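Local structure of diaminopimelate decarboxylase (1TWI) at residues N132-I136 and K179-D183; V204-H210 and I242-G248; M324-M328 and A392-R398. The protein catalyses the decarboxylation of meso-diaminopimelate to L-lysine, the last step of lysine biosynthesis, as a homodimer that uses pyridoxal 5'-phosphate. One frame throughout, in Å; residues are numbered along the deposited sequence.

Contact 1 (N132-I136 and K179-D183); sequences NVDSI and KFGLD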
ATOM      1  N   ASN A 132      21.571 -14.948   0.117  1.00 11.34           N
ATOM      2  CA  ASN A 132      20.882 -16.022   0.843  1.00 10.41           C
ATOM      3  C   ASN A 132      19.992 -16.633  -0.238  1.00 11.83           C
ATOM      4  O   ASN A 132      18.918 -16.112  -0.540  1.00 12.15           O
ATOM      5  CB  ASN A 132      20.039 -15.448   1.993  1.00 12.13           C
ATOM      6  CG  ASN A 132      20.903 -14.856   3.124  1.00 12.59           C
ATOM      7  OD1 ASN A 132      22.084 -15.209   3.274  1.00 11.62           O
ATOM      8  ND2 ASN A 132      20.291 -13.981   3.962  1.00 12.46           N
ATOM      9  N   VAL A 133      20.449 -17.745  -0.812  1.00 11.50           N
ATOM     10  CA  VAL A 133      19.789 -18.414  -1.935  1.00 11.15           C
ATOM     11  C   VAL A 133      18.464 -18.975  -1.581  1.00 11.77           C
ATOM     12  O   VAL A 133      18.346 -19.716  -0.615  1.00 11.16           O
ATOM     13  CB  VAL A 133      20.656 -19.551  -2.492  1.00 13.24           C
ATOM     14  CG1 VAL A 133      19.909 -20.301  -3.606  1.00 15.00           C
ATOM     15  CG2 VAL A 133      21.967 -18.965  -3.010  1.00  9.70           C
ATOM     16  N   ASP A 134      17.471 -18.658  -2.411  1.00 10.73           N
ATOM     17  CA  ASP A 134      16.112 -19.037  -2.109  1.00 11.82           C
ATOM     18  C   ASP A 134      15.613 -20.283  -2.820  1.00 11.37           C
ATOM     19  O   ASP A 134      14.643 -20.896  -2.382  1.00 11.14           O
ATOM     20  CB  ASP A 134      15.196 -17.851  -2.448  1.00 12.93           C
ATOM     21  CG  ASP A 134      13.727 -18.170  -2.232  1.00 15.55           C
ATOM     22  OD1 ASP A 134      13.063 -18.713  -3.171  1.00 14.77           O
ATOM     23  OD2 ASP A 134      13.243 -17.899  -1.098  1.00 14.76           O
ATOM     24  N   SER A 135      16.269 -20.617  -3.935  1.00 11.34           N
ATOM     25  CA  SER A 135      15.857 -21.733  -4.778  1.00 11.58           C
ATOM     26  C   SER A 135      17.036 -22.278  -5.570  1.00 11.45           C
ATOM     27  O   SER A 135      18.098 -21.609  -5.708  1.00 10.83           O
ATOM     28  CB  SER A 135      14.766 -21.257  -5.768  1.00 10.28           C
ATOM     29  OG  SER A 135      15.301 -20.288  -6.649  1.00 12.25           O
ATOM     30  N   ILE A 136      16.862 -23.481  -6.112  1.00 10.04           N
ATOM     31  CA  ILE A 136      17.931 -24.023  -6.903  1.00 11.16           C
ATOM     32  C   ILE A 136      18.094 -23.170  -8.180  1.00 10.50           C
ATOM     33  O   ILE A 136      19.209 -22.938  -8.639  1.00 11.04           O
ATOM     34  CB  ILE A 136      17.662 -25.512  -7.205  1.00  9.90           C
ATOM     35  CG1 ILE A 136      17.888 -26.282  -5.861  1.00 11.81           C
ATOM     36  CG2 ILE A 136      18.624 -25.982  -8.309  1.00 11.25           C
ATOM     37  CD1 ILE A 136      17.334 -27.756  -5.811  1.00 12.72           C
ATOM     38  N   LYS A 179       6.205 -18.837  -0.345  1.00 13.96           N
ATOM     39  CA  LYS A 179       7.053 -18.955  -1.526  1.00 13.00           C
ATOM     40  C   LYS A 179       8.533 -19.050  -1.213  1.00 12.85           C
ATOM     41  O   LYS A 179       9.303 -19.409  -2.091  1.00 13.93           O
ATOM     42  CB  LYS A 179       6.810 -17.736  -2.434  1.00 13.53           C
ATOM     43  CG  LYS A 179       7.220 -16.395  -1.766  1.00 10.88           C
ATOM     44  CD  LYS A 179       6.872 -15.173  -2.693  1.00 11.08           C
ATOM     45  CE  LYS A 179       7.300 -13.861  -2.040  1.00 11.70           C
ATOM     46  NZ  LYS A 179       6.982 -12.642  -2.880  1.00 12.08           N
ATOM     47  N   PHE A 180       8.941 -18.802   0.026  1.00 11.03           N
ATOM     48  CA  PHE A 180      10.404 -18.736   0.290  1.00 11.81           C
ATOM     49  C   PHE A 180      11.124 -19.993   0.684  1.00 11.86           C
ATOM     50  O   PHE A 180      10.508 -20.944   1.188  1.00 12.33           O
ATOM     51  CB  PHE A 180      10.723 -17.757   1.449  1.00 11.85           C
ATOM     52  CG  PHE A 180       9.924 -16.482   1.398  1.00 12.67           C
ATOM     53  CD1 PHE A 180      10.328 -15.435   0.587  1.00 11.81           C
ATOM     54  CD2 PHE A 180       8.770 -16.349   2.172  1.00 12.50           C
ATOM     55  CE1 PHE A 180       9.594 -14.242   0.560  1.00 14.42           C
ATOM     56  CE2 PHE A 180       8.008 -15.147   2.149  1.00 16.06           C
ATOM     57  CZ  PHE A 180       8.436 -14.093   1.340  1.00 14.00           C
ATOM     58  N   GLY A 181      12.440 -19.951   0.487  1.00  9.62           N
ATOM     59  CA  GLY A 181      13.286 -21.008   0.990  1.00 11.08           C
ATOM     60  C   GLY A 181      13.323 -22.393   0.360  1.00 11.48           C
ATOM     61  O   GLY A 181      12.476 -22.763  -0.478  1.00 12.57           O
ATOM     62  N   LEU A 182      14.298 -23.143   0.870  1.00 10.55           N
ATOM     63  CA  LEU A 182      14.632 -24.507   0.433  1.00 11.75           C
ATOM     64  C   LEU A 182      14.186 -25.461   1.504  1.00 11.45           C
ATOM     65  O   LEU A 182      14.696 -25.410   2.639  1.00 11.77           O
ATOM     66  CB  LEU A 182      16.147 -24.618   0.255  1.00  9.30           C
ATOM     67  CG  LEU A 182      16.690 -23.623  -0.783  1.00 10.08           C
ATOM     68  CD1 LEU A 182      18.213 -23.461  -0.622  1.00 10.22           C
ATOM     69  CD2 LEU A 182      16.422 -24.140  -2.197  1.00 10.81           C
ATOM     70  N   ASP A 183      13.187 -26.280   1.160  1.00 11.08           N
ATOM     71  CA  ASP A 183      12.631 -27.213   2.132  1.00 11.75           C
ATOM     72  C   ASP A 183      13.725 -28.182   2.626  1.00 12.90           C
ATOM     73  O   ASP A 183      14.457 -28.793   1.816  1.00 12.52           O
ATOM     74  CB  ASP A 183      11.484 -27.997   1.516  1.00 11.89           C
ATOM     75  CG  ASP A 183      10.717 -28.790   2.559  1.00 15.53           C
ATOM     76  OD1 ASP A 183      10.866 -30.023   2.601  1.00 16.95           O
ATOM     77  OD2 ASP A 183       9.998 -28.172   3.368  1.00 15.92           O
TER

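Contact 2 (V204-H210 and I242-G248); sequences VVGVHCH and IEDVNLG. With PLP (pyridoxal-5'-phosphate), chain E.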
ATOM      1  N   VAL A 204      30.224 -21.735  -0.726  1.00 16.17           N
ATOM      2  CA  VAL A 204      29.217 -22.017   0.319  1.00 16.73           C
ATOM      3  C   VAL A 204      29.674 -21.441   1.638  1.00 14.93           C
ATOM      4  O   VAL A 204      30.694 -21.902   2.167  1.00 16.60           O
ATOM      5  CB  VAL A 204      29.010 -23.564   0.484  1.00 16.02           C
ATOM      6  CG1 VAL A 204      27.982 -23.839   1.621  1.00 16.48           C
ATOM      7  CG2 VAL A 204      28.453 -24.160  -0.831  1.00 18.80           C
ATOM      8  N   VAL A 205      28.945 -20.466   2.185  1.00 14.83           N
ATOM      9  CA  VAL A 205      29.348 -19.839   3.459  1.00 13.31           C
ATOM     10  C   VAL A 205      28.298 -19.883   4.620  1.00 14.39           C
ATOM     11  O   VAL A 205      28.606 -19.465   5.725  1.00 13.93           O
ATOM     12  CB  VAL A 205      29.704 -18.306   3.318  1.00 13.82           C
ATOM     13  CG1 VAL A 205      30.939 -18.087   2.433  1.00 14.28           C
ATOM     14  CG2 VAL A 205      28.486 -17.537   2.797  1.00 12.78           C
ATOM     15  N   GLY A 206      27.082 -20.357   4.396  1.00 13.10           N
ATOM     16  CA  GLY A 206      26.167 -20.390   5.531  1.00 13.59           C
ATOM     17  C   GLY A 206      24.766 -20.858   5.235  1.00 12.53           C
ATOM     18  O   GLY A 206      24.447 -21.255   4.086  1.00 12.79           O
ATOM     19  N   VAL A 207      23.923 -20.862   6.268  1.00 12.14           N
ATOM     20  CA  VAL A 207      22.502 -21.206   6.108  1.00 11.24           C
ATOM     21  C   VAL A 207      21.750 -20.011   6.766  1.00 10.79           C
ATOM     22  O   VAL A 207      22.270 -19.359   7.665  1.00 13.07           O
ATOM     23  CB  VAL A 207      22.140 -22.538   6.837  1.00 13.29           C
ATOM     24  CG1 VAL A 207      22.824 -23.768   6.121  1.00 12.80           C
ATOM     25  CG2 VAL A 207      22.618 -22.454   8.276  1.00 13.41           C
ATOM     26  N   HIS A 208      20.547 -19.750   6.301  1.00 10.97           N
ATOM     27  CA  HIS A 208      19.721 -18.625   6.758  1.00 11.37           C
ATOM     28  C   HIS A 208      18.306 -19.160   6.971  1.00 12.17           C
ATOM     29  O   HIS A 208      17.875 -20.164   6.345  1.00 12.07           O
ATOM     30  CB  HIS A 208      19.708 -17.557   5.642  1.00 12.58           C
ATOM     31  CG  HIS A 208      18.632 -16.525   5.788  1.00 12.05           C
ATOM     32  ND1 HIS A 208      17.423 -16.614   5.143  1.00 13.68           N
ATOM     33  CD2 HIS A 208      18.594 -15.366   6.491  1.00 14.04           C
ATOM     34  CE1 HIS A 208      16.689 -15.549   5.429  1.00 13.56           C
ATOM     35  NE2 HIS A 208      17.381 -14.771   6.246  1.00 12.45           N
ATOM     36  N   CYS A 209      17.566 -18.506   7.874  1.00 12.73           N
ATOM     37  CA  CYS A 209      16.181 -18.889   8.109  1.00 11.14           C
ATOM     38  C   CYS A 209      15.516 -17.626   8.687  1.00 12.63           C
ATOM     39  O   CYS A 209      16.122 -16.866   9.455  1.00 10.83           O
ATOM     40  CB  CYS A 209      16.113 -20.038   9.132  1.00 13.67           C
ATOM     41  SG  CYS A 209      14.447 -20.584   9.459  1.00 15.37           S
ATOM     42  N   HIS A 210      14.297 -17.381   8.263  1.00 13.53           N
ATOM     43  CA  HIS A 210      13.547 -16.250   8.748  1.00 13.67           C
ATOM     44  C   HIS A 210      12.156 -16.823   8.839  1.00 13.69           C
ATOM     45  O   HIS A 210      11.585 -17.322   7.831  1.00 14.07           O
ATOM     46  CB  HIS A 210      13.548 -15.107   7.759  1.00 12.75           C
ATOM     47  CG  HIS A 210      12.617 -14.021   8.165  1.00 10.77           C
ATOM     48  ND1 HIS A 210      12.895 -13.178   9.224  1.00 10.35           N
ATOM     49  CD2 HIS A 210      11.383 -13.689   7.712  1.00 11.47           C
ATOM     50  CE1 HIS A 210      11.865 -12.372   9.407  1.00 10.95           C
ATOM     51  NE2 HIS A 210      10.933 -12.666   8.502  1.00 12.39           N
ATOM     52  N   ILE A 242      29.732 -25.234   7.869  1.00 17.32           N
ATOM     53  CA  ILE A 242      29.002 -23.961   7.748  1.00 16.15           C
ATOM     54  C   ILE A 242      29.682 -22.792   8.508  1.00 15.66           C
ATOM     55  O   ILE A 242      29.816 -22.834   9.718  1.00 14.12           O
ATOM     56  CB  ILE A 242      27.560 -24.204   8.276  1.00 15.55           C
ATOM     57  CG1 ILE A 242      26.840 -25.171   7.335  1.00 13.06           C
ATOM     58  CG2 ILE A 242      26.762 -22.857   8.360  1.00 14.88           C
ATOM     59  CD1 ILE A 242      26.712 -24.536   5.869  1.00 16.33           C
ATOM     60  N   GLU A 243      30.070 -21.726   7.808  1.00 16.13           N
ATOM     61  CA  GLU A 243      30.744 -20.593   8.457  1.00 15.81           C
ATOM     62  C   GLU A 243      29.837 -19.610   9.175  1.00 14.94           C
ATOM     63  O   GLU A 243      30.220 -19.029  10.216  1.00 13.82           O
ATOM     64  CB  GLU A 243      31.584 -19.820   7.406  1.00 20.00           C
ATOM     65  CG  GLU A 243      32.714 -20.706   6.862  1.00 29.16           C
ATOM     66  CD  GLU A 243      33.384 -20.181   5.613  1.00 34.05           C
ATOM     67  OE1 GLU A 243      33.366 -18.934   5.400  1.00 37.35           O
ATOM     68  OE2 GLU A 243      33.946 -21.024   4.839  1.00 38.74           O
ATOM     69  N   ASP A 244      28.628 -19.438   8.635  1.00 13.02           N
ATOM     70  CA  ASP A 244      27.644 -18.473   9.127  1.00 12.85           C
ATOM     71  C   ASP A 244      26.281 -19.097   9.336  1.00 10.87           C
ATOM     72  O   ASP A 244      25.813 -19.831   8.470  1.00 12.70           O
ATOM     73  CB  ASP A 244      27.303 -17.366   8.085  1.00 14.03           C
ATOM     74  CG  ASP A 244      28.457 -16.420   7.750  1.00 18.91           C
ATOM     75  OD1 ASP A 244      29.431 -16.350   8.520  1.00 17.01           O
ATOM     76  OD2 ASP A 244      28.354 -15.700   6.699  1.00 18.39           O
ATOM     77  N   VAL A 245      25.640 -18.781  10.452  1.00 10.15           N
ATOM     78  CA  VAL A 245      24.249 -19.169  10.682  1.00 10.88           C
ATOM     79  C   VAL A 245      23.523 -17.825  10.860  1.00 10.91           C
ATOM     80  O   VAL A 245      23.862 -17.007  11.713  1.00 10.26           O
ATOM     81  CB  VAL A 245      24.077 -20.064  11.926  1.00 10.53           C
ATOM     82  CG1 VAL A 245      22.581 -20.151  12.286  1.00  8.37           C
ATOM     83  CG2 VAL A 245      24.592 -21.481  11.582  1.00  9.80           C
ATOM     84  N   ASN A 246      22.533 -17.579  10.009  1.00 13.01           N
ATOM     85  CA  ASN A 246      21.792 -16.305  10.046  1.00 11.97           C
ATOM     86  C   ASN A 246      20.380 -16.703  10.412  1.00 11.66           C
ATOM     87  O   ASN A 246      19.737 -17.467   9.670  1.00 10.66           O
ATOM     88  CB  ASN A 246      21.892 -15.660   8.641  1.00 11.95           C
ATOM     89  CG  ASN A 246      21.087 -14.363   8.501  1.00 10.30           C
ATOM     90  OD1 ASN A 246      20.152 -14.086   9.275  1.00 11.42           O
ATOM     91  ND2 ASN A 246      21.433 -13.570   7.463  1.00  9.77           N
ATOM     92  N   LEU A 247      19.903 -16.240  11.576  1.00  9.89           N
ATOM     93  CA  LEU A 247      18.577 -16.649  12.003  1.00 10.93           C
ATOM     94  C   LEU A 247      17.453 -15.683  11.679  1.00 10.64           C
ATOM     95  O   LEU A 247      16.327 -15.826  12.173  1.00 11.12           O
ATOM     96  CB  LEU A 247      18.601 -17.014  13.513  1.00 10.15           C
ATOM     97  CG  LEU A 247      19.572 -18.201  13.817  1.00 13.62           C
ATOM     98  CD1 LEU A 247      19.802 -18.332  15.368  1.00  6.59           C
ATOM     99  CD2 LEU A 247      19.004 -19.531  13.276  1.00 11.72           C
ATOM    100  N   GLY A 248      17.721 -14.711  10.793  1.00 11.71           N
ATOM    101  CA  GLY A 248      16.610 -13.851  10.356  1.00  8.19           C
ATOM    102  C   GLY A 248      16.156 -12.824  11.382  1.00  9.40           C
ATOM    103  O   GLY A 248      16.867 -12.521  12.360  1.00 10.01           O
TER
HETATM  104  N1  PLP E1501      14.707 -11.115   7.253  1.00 11.88           N
HETATM  105  C2  PLP E1501      13.838 -11.460   6.233  1.00 13.84           C
HETATM  106  C2A PLP E1501      14.320 -12.562   5.259  1.00  9.82           C
HETATM  107  C3  PLP E1501      12.629 -10.773   6.154  1.00 13.40           C
HETATM  108  O3  PLP E1501      11.801 -11.136   5.140  1.00 14.70           O
HETATM  109  C4  PLP E1501      12.240  -9.811   7.049  1.00 12.19           C
HETATM  110  C4A PLP E1501      10.854  -9.105   6.866  1.00 15.34           C
HETATM  111  O4A PLP E1501      10.319  -9.259   5.813  1.00 31.71           O
HETATM  112  C5  PLP E1501      13.119  -9.454   8.096  1.00 11.70           C
HETATM  113  C6  PLP E1501      14.324 -10.136   8.165  1.00 10.63           C
HETATM  114  C5A PLP E1501      12.865  -8.420   9.183  1.00 11.40           C
HETATM  115  O4P PLP E1501      11.675  -8.723   9.957  1.00 14.22           O
HETATM  116  P   PLP E1501      11.274  -7.865  11.229  1.00 12.13           P
HETATM  117  O1P PLP E1501      10.019  -8.490  11.680  1.00 12.88           O
HETATM  118  O2P PLP E1501      11.060  -6.468  10.718  1.00 12.61           O
HETATM  119  O3P PLP E1501      12.349  -7.971  12.214  1.00 13.65           O
HETATM  120  O   HOH W   1      30.326 -22.706   4.965  1.00 15.60           O
HETATM  121  O   HOH W   2      33.631 -21.884   2.244  1.00 37.60           O

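Contact 3 (M324-M328 and A392-R398); sequences MNDMM and ANNYNAR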
ATOM      1  N   MET A 324      -4.010   6.716   5.485  1.00 14.38           N
ATOM      2  CA  MET A 324      -3.428   5.425   5.154  1.00 15.51           C
ATOM      3  C   MET A 324      -2.286   5.497   4.103  1.00 14.97           C
ATOM      4  O   MET A 324      -1.394   4.644   4.122  1.00 16.10           O
ATOM      5  CB  MET A 324      -4.523   4.458   4.677  1.00 14.36           C
ATOM      6  CG  MET A 324      -5.194   4.871   3.357  1.00 15.11           C
ATOM      7  SD  MET A 324      -6.476   3.688   2.874  1.00 18.53           S
ATOM      8  CE  MET A 324      -5.487   2.389   2.023  1.00 17.55           C
ATOM      9  N   ASN A 325      -2.319   6.462   3.185  1.00 14.95           N
ATOM     10  CA  ASN A 325      -1.225   6.550   2.194  1.00 16.21           C
ATOM     11  C   ASN A 325       0.132   6.922   2.924  1.00 16.06           C
ATOM     12  O   ASN A 325       1.249   6.616   2.446  1.00 14.72           O
ATOM     13  CB  ASN A 325      -1.569   7.620   1.135  1.00 17.69           C
ATOM     14  CG  ASN A 325      -1.548   9.027   1.720  1.00 19.17           C
ATOM     15  OD1 ASN A 325      -2.418   9.406   2.544  1.00 18.01           O
ATOM     16  ND2 ASN A 325      -0.535   9.806   1.327  1.00 18.20           N
ATOM     17  N   ASP A 326       0.022   7.611   4.060  1.00 14.82           N
ATOM     18  CA  ASP A 326       1.220   7.985   4.862  1.00 14.34           C
ATOM     19  C   ASP A 326       1.723   6.807   5.737  1.00 12.84           C
ATOM     20  O   ASP A 326       2.929   6.704   6.039  1.00 12.47           O
ATOM     21  CB  ASP A 326       0.896   9.151   5.833  1.00 15.59           C
ATOM     22  CG  ASP A 326       0.324  10.379   5.117  1.00 18.02           C
ATOM     23  OD1 ASP A 326       0.995  10.882   4.191  1.00 17.30           O
ATOM     24  OD2 ASP A 326      -0.781  10.831   5.483  1.00 16.56           O
ATOM     25  N   MET A 327       0.797   5.956   6.169  1.00 12.05           N
ATOM     26  CA  MET A 327       1.116   4.873   7.094  1.00 13.52           C
ATOM     27  C   MET A 327      -0.009   3.859   6.921  1.00 13.98           C
ATOM     28  O   MET A 327      -1.126   4.053   7.408  1.00 14.42           O
ATOM     29  CB  MET A 327       1.133   5.424   8.509  1.00 13.37           C
ATOM     30  CG  MET A 327       2.055   4.620   9.451  1.00 14.56           C
ATOM     31  SD  MET A 327       1.321   3.076  10.078  1.00 16.83           S
ATOM     32  CE  MET A 327       0.129   3.750  11.396  1.00 13.97           C
ATOM     33  N   MET A 328       0.314   2.781   6.222  1.00 13.22           N
ATOM     34  CA  MET A 328      -0.654   1.770   5.829  1.00 14.03           C
ATOM     35  C   MET A 328      -0.987   0.659   6.813  1.00 15.41           C
ATOM     36  O   MET A 328      -1.896  -0.137   6.516  1.00 14.44           O
ATOM     37  CB  MET A 328      -0.159   1.090   4.547  1.00 14.48           C
ATOM     38  CG  MET A 328      -0.073   2.033   3.334  1.00 14.70           C
ATOM     39  SD  MET A 328      -1.758   2.210   2.637  1.00 17.46           S
ATOM     40  CE  MET A 328      -1.759   0.633   1.703  1.00 16.71           C
ATOM     41  N   ALA A 392       4.623   3.730   2.417  1.00 13.04           N
ATOM     42  CA  ALA A 392       3.778   4.901   2.094  1.00 13.15           C
ATOM     43  C   ALA A 392       3.530   4.986   0.580  1.00 15.89           C
ATOM     44  O   ALA A 392       4.348   4.488  -0.210  1.00 15.09           O
ATOM     45  CB  ALA A 392       4.472   6.198   2.583  1.00 10.04           C
ATOM     46  N   ASN A 393       2.439   5.619   0.147  1.00 14.57           N
ATOM     47  CA  ASN A 393       2.221   5.693  -1.284  1.00 14.51           C
ATOM     48  C   ASN A 393       1.466   6.983  -1.592  1.00 14.49           C
ATOM     49  O   ASN A 393       1.292   7.781  -0.702  1.00 13.19           O
ATOM     50  CB  ASN A 393       1.410   4.492  -1.697  1.00 16.16           C
ATOM     51  CG  ASN A 393       0.183   4.327  -0.829  1.00 18.80           C
ATOM     52  OD1 ASN A 393       0.088   3.386  -0.006  1.00 24.38           O
ATOM     53  ND2 ASN A 393      -0.746   5.224  -0.971  1.00 12.24           N
ATOM     54  N   ASN A 394       1.013   7.169  -2.827  1.00 11.62           N
ATOM     55  CA  ASN A 394       0.325   8.389  -3.224  1.00 12.97           C
ATOM     56  C   ASN A 394      -1.165   8.174  -3.432  1.00 13.17           C
ATOM     57  O   ASN A 394      -1.835   8.967  -4.132  1.00 13.91           O
ATOM     58  CB  ASN A 394       0.921   8.929  -4.537  1.00 14.98           C
ATOM     59  CG  ASN A 394       2.337   9.470  -4.358  1.00 17.84           C
ATOM     60  OD1 ASN A 394       2.630  10.217  -3.399  1.00 16.69           O
ATOM     61  ND2 ASN A 394       3.201   9.142  -5.281  1.00 20.12           N
ATOM     62  N   TYR A 395      -1.707   7.126  -2.832  1.00 11.70           N
ATOM     63  CA  TYR A 395      -3.137   6.861  -3.002  1.00 14.09           C
ATOM     64  C   TYR A 395      -4.005   8.079  -2.700  1.00 13.12           C
ATOM     65  O   TYR A 395      -3.764   8.788  -1.709  1.00 14.01           O
ATOM     66  CB  TYR A 395      -3.543   5.656  -2.143  1.00 13.31           C
ATOM     67  CG  TYR A 395      -4.954   5.190  -2.367  1.00 12.81           C
ATOM     68  CD1 TYR A 395      -5.459   5.012  -3.657  1.00 13.95           C
ATOM     69  CD2 TYR A 395      -5.763   4.839  -1.268  1.00 14.17           C
ATOM     70  CE1 TYR A 395      -6.758   4.476  -3.862  1.00 13.15           C
ATOM     71  CE2 TYR A 395      -7.035   4.321  -1.438  1.00 14.43           C
ATOM     72  CZ  TYR A 395      -7.531   4.141  -2.759  1.00 15.93           C
ATOM     73  OH  TYR A 395      -8.809   3.656  -2.938  1.00 14.42           O
ATOM     74  N   ASN A 396      -4.995   8.317  -3.564  1.00 12.52           N
ATOM     75  CA  ASN A 396      -5.906   9.488  -3.493  1.00 12.61           C
ATOM     76  C   ASN A 396      -5.123  10.750  -3.899  1.00 12.59           C
ATOM     77  O   ASN A 396      -5.527  11.847  -3.567  1.00 13.00           O
ATOM     78  CB  ASN A 396      -6.525   9.691  -2.081  1.00 12.54           C
ATOM     79  CG  ASN A 396      -7.676   8.729  -1.803  1.00 13.05           C
ATOM     80  OD1 ASN A 396      -7.706   7.590  -2.297  1.00 16.44           O
ATOM     81  ND2 ASN A 396      -8.611   9.177  -1.023  1.00 12.95           N
ATOM     82  N   ALA A 397      -4.024  10.569  -4.647  1.00 13.13           N
ATOM     83  CA  ALA A 397      -3.157  11.666  -5.117  1.00 11.89           C
ATOM     84  C   ALA A 397      -2.719  12.590  -3.977  1.00 10.91           C
ATOM     85  O   ALA A 397      -2.916  13.809  -4.020  1.00 10.01           O
ATOM     86  CB  ALA A 397      -3.850  12.500  -6.261  1.00 11.61           C
ATOM     87  N   ARG A 398      -2.114  11.979  -2.966  1.00 11.61           N
ATOM     88  CA  ARG A 398      -1.634  12.704  -1.789  1.00 13.91           C
ATOM     89  C   ARG A 398      -0.119  12.499  -1.751  1.00 13.54           C
ATOM     90  O   ARG A 398       0.359  11.362  -1.911  1.00 13.08           O
ATOM     91  CB  ARG A 398      -2.241  12.111  -0.502  1.00 14.38           C
ATOM     92  CG  ARG A 398      -3.687  12.402  -0.299  1.00 15.80           C
ATOM     93  CD  ARG A 398      -4.211  11.643   0.928  1.00 20.26           C
ATOM     94  NE  ARG A 398      -5.550  12.163   1.123  1.00 25.87           N
ATOM     95  CZ  ARG A 398      -5.883  13.009   2.090  1.00 29.42           C
ATOM     96  NH1 ARG A 398      -4.940  13.380   2.978  1.00 27.39           N
ATOM     97  NH2 ARG A 398      -7.115  13.549   2.086  1.00 27.90           N
TER
HETATM   98  O   HOH W   3      -2.931  11.975   4.120  1.00 30.75           O

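Contact 1 (N132-I136 and K179-D183)
The backbones come nearest where Asp134 faces Gly181, with Asp134 CA 4.6 Å from Gly181 CA, and they separate at the next pair, so the segments meet at one point and do not run on as paired strands. The sole hydrogen bond across is accordingly from backbone to side chain: Gly181 N donates to Asp134 OD2 at 2.7 Å. It is nearly straight at the hydrogen (167°), yet the donor stands 53° out of the carboxylate plane. Asp134 CB leaves its backbone away from residues 179-183; with CG anti to the backbone N (chi1 177°), the carboxylate still reaches across to them. The same OD2 lies 3.3 Å from Phe180 CA and at the edge of the Phe180 ring, near its plane, while one ring face is covered by Lys179 CG. Asp134 OD1 forms a salt bridge with Lys310 of the second subunit, whose NZ also bonds to Lys179 O and Gly181 O, so both carboxylate oxygens of this buried acid have a partner. Leu182 supplies the apolar part. Its two methyls spread along the turn, CD1 at 3.7 Å from Val133 O and CD2 at 3.6 Å from Ser135 CA. Ser135 is an N-cap, its OG accepting from Glu138 N at the start of helix 136-149. Strand 153-160 pairs in parallel with both 130-133 and 182-183, placing the contact at the C-terminal end of strand 130-133 in the barrel; helix 136-149 packs on Val133, and helix 188-198 covers Ile136 and Leu182.

Contact 2 (V204-H210 and I242-G248)
Ile242 packs over the backbone of Gly206 on the face of the sheet that carries Val207 and Val245: its CG2 lies 3.8 Å from Gly206 CA, and its CD1 reaches Val207 CG1 at 4.0 Å, the two side chains crossing at about a right angle. Gly206 CA lies close against Asp244 O of the neighbouring strand. Next along this face, Val207 and Val245 lie side by side and point the same way, CG2 to CG2 at 4.0 Å. On the other face of the sheet His208 and Asn246 also run side by side, but as flat groups set edge to plane: His208 CD2 meets Asn246 CG at 3.4 Å, with ring and amide 89° apart. Glu290 holds both, accepting from His208 NE2 and Asn246 ND2 through its two carboxylate oxygens. Asn246 OD1 turns along its own chain to accept from Gly248 N at 2.9 Å, an Asx turn.

The backbones are parallel, with axes 4.8 Å apart at closest and 25° between directions. Val207 bonds both ways, its N to Asp244 O and its O from Asn246 N; Cys209 N then donates to Asn246 O, whereas the bond from Asp244 N to Val205 O is weak. Toward the cofactor, His210 has one ring face covered by the pyridine of pyridoxal phosphate, PLP C2 standing 3.4 Å above the imidazole plane over its centre. A hydrogen bond between His210 ND1 and Gly249 N helps set the rotation of that ring. The cofactor methyl C2A meets the edge of His208, 3.8 Å from CE1. Helix 219-237 covers Cys209, Ile242 and Leu247, completing a beta-alpha-beta crossover of the TIM-type barrel, whose strand ends carry the pyridoxal-phosphate site in this decarboxylase family.

Contact 3 (M324-M328 and A392-R398)
Asn325 O accepts from Asn393 N at 2.8 Å (154° at the hydrogen), met in the carbonyl plane on a lone pair. Ala392, just before Asn393, packs on the same oxygen, its CA 3.1 Å from Asn325 O. Asn325 also returns a bond through its side chain: ND2 donates to Asn393 O, a weak link at 3.4 Å. One asparagine thus engages both backbone polar atoms of Asn393 and links the two irregular segments without strand pairing, through one sound and one weak bond.

The amide of Asn325 is put there by chi1 of 69°, CG standing between the backbone N and the carbonyl carbon. In this pose it lies across the Arg398 chain at about a right angle, OD1 3.3 Å from Arg398 CD and ND2 3.4 Å from Arg398 CB, the amide and guanidinium planes 58° apart. The arginine therefore offers its aliphatic stem to the amide. Its NH1 donates to a water 2.7 Å away, which also lies close to Asn325 OD1 and Asp326 OD2; Asp326 OD2 further accepts from Gly323 N.

Residues 324-328 lie between strand 316-320 and helix 329-333, residues 392-398 between strands 378-382 and 402-407, as loops off the mixed sheet, separate from the parallel barrel sheet. The latter reach the substrate site at the dimer interface. Tyr395 belongs to the lysine pocket with Cys358 and Glu359; its OH is hydrogen-bonded to Glu359 OE2, and its side chain packs on Tyr387 of the second subunit. Met324 bends at its last torsion to bring CE obliquely to the ring, 4.1 Å from Tyr395 CD2. Met328 crosses the side chain of Asn393 at about a right angle, while Asn396 O is bonded to Ser91 OG of the second subunit.

In the fold
All three contacts are largely buried, but in different settings. Contacts 1 and 2 belong to one parallel barrel sheet, with centres 12 Å apart, and touch where Asn132 packs on His208 and Asn246. Contact 2 rests on regular backbone bonds and valine and isoleucine packing, and no residue of the second subunit touches it. Contact 1 has one bond to a carboxylate and shares that acid with the second subunit. Contact 3 lies across the chain's centre from contact 2, nearest atoms about 18 Å apart; it joins loops through asparagines, methionines and a water. Contacts 1 and 3 both meet the second subunit, whereas contact 2 meets the cofactor directly.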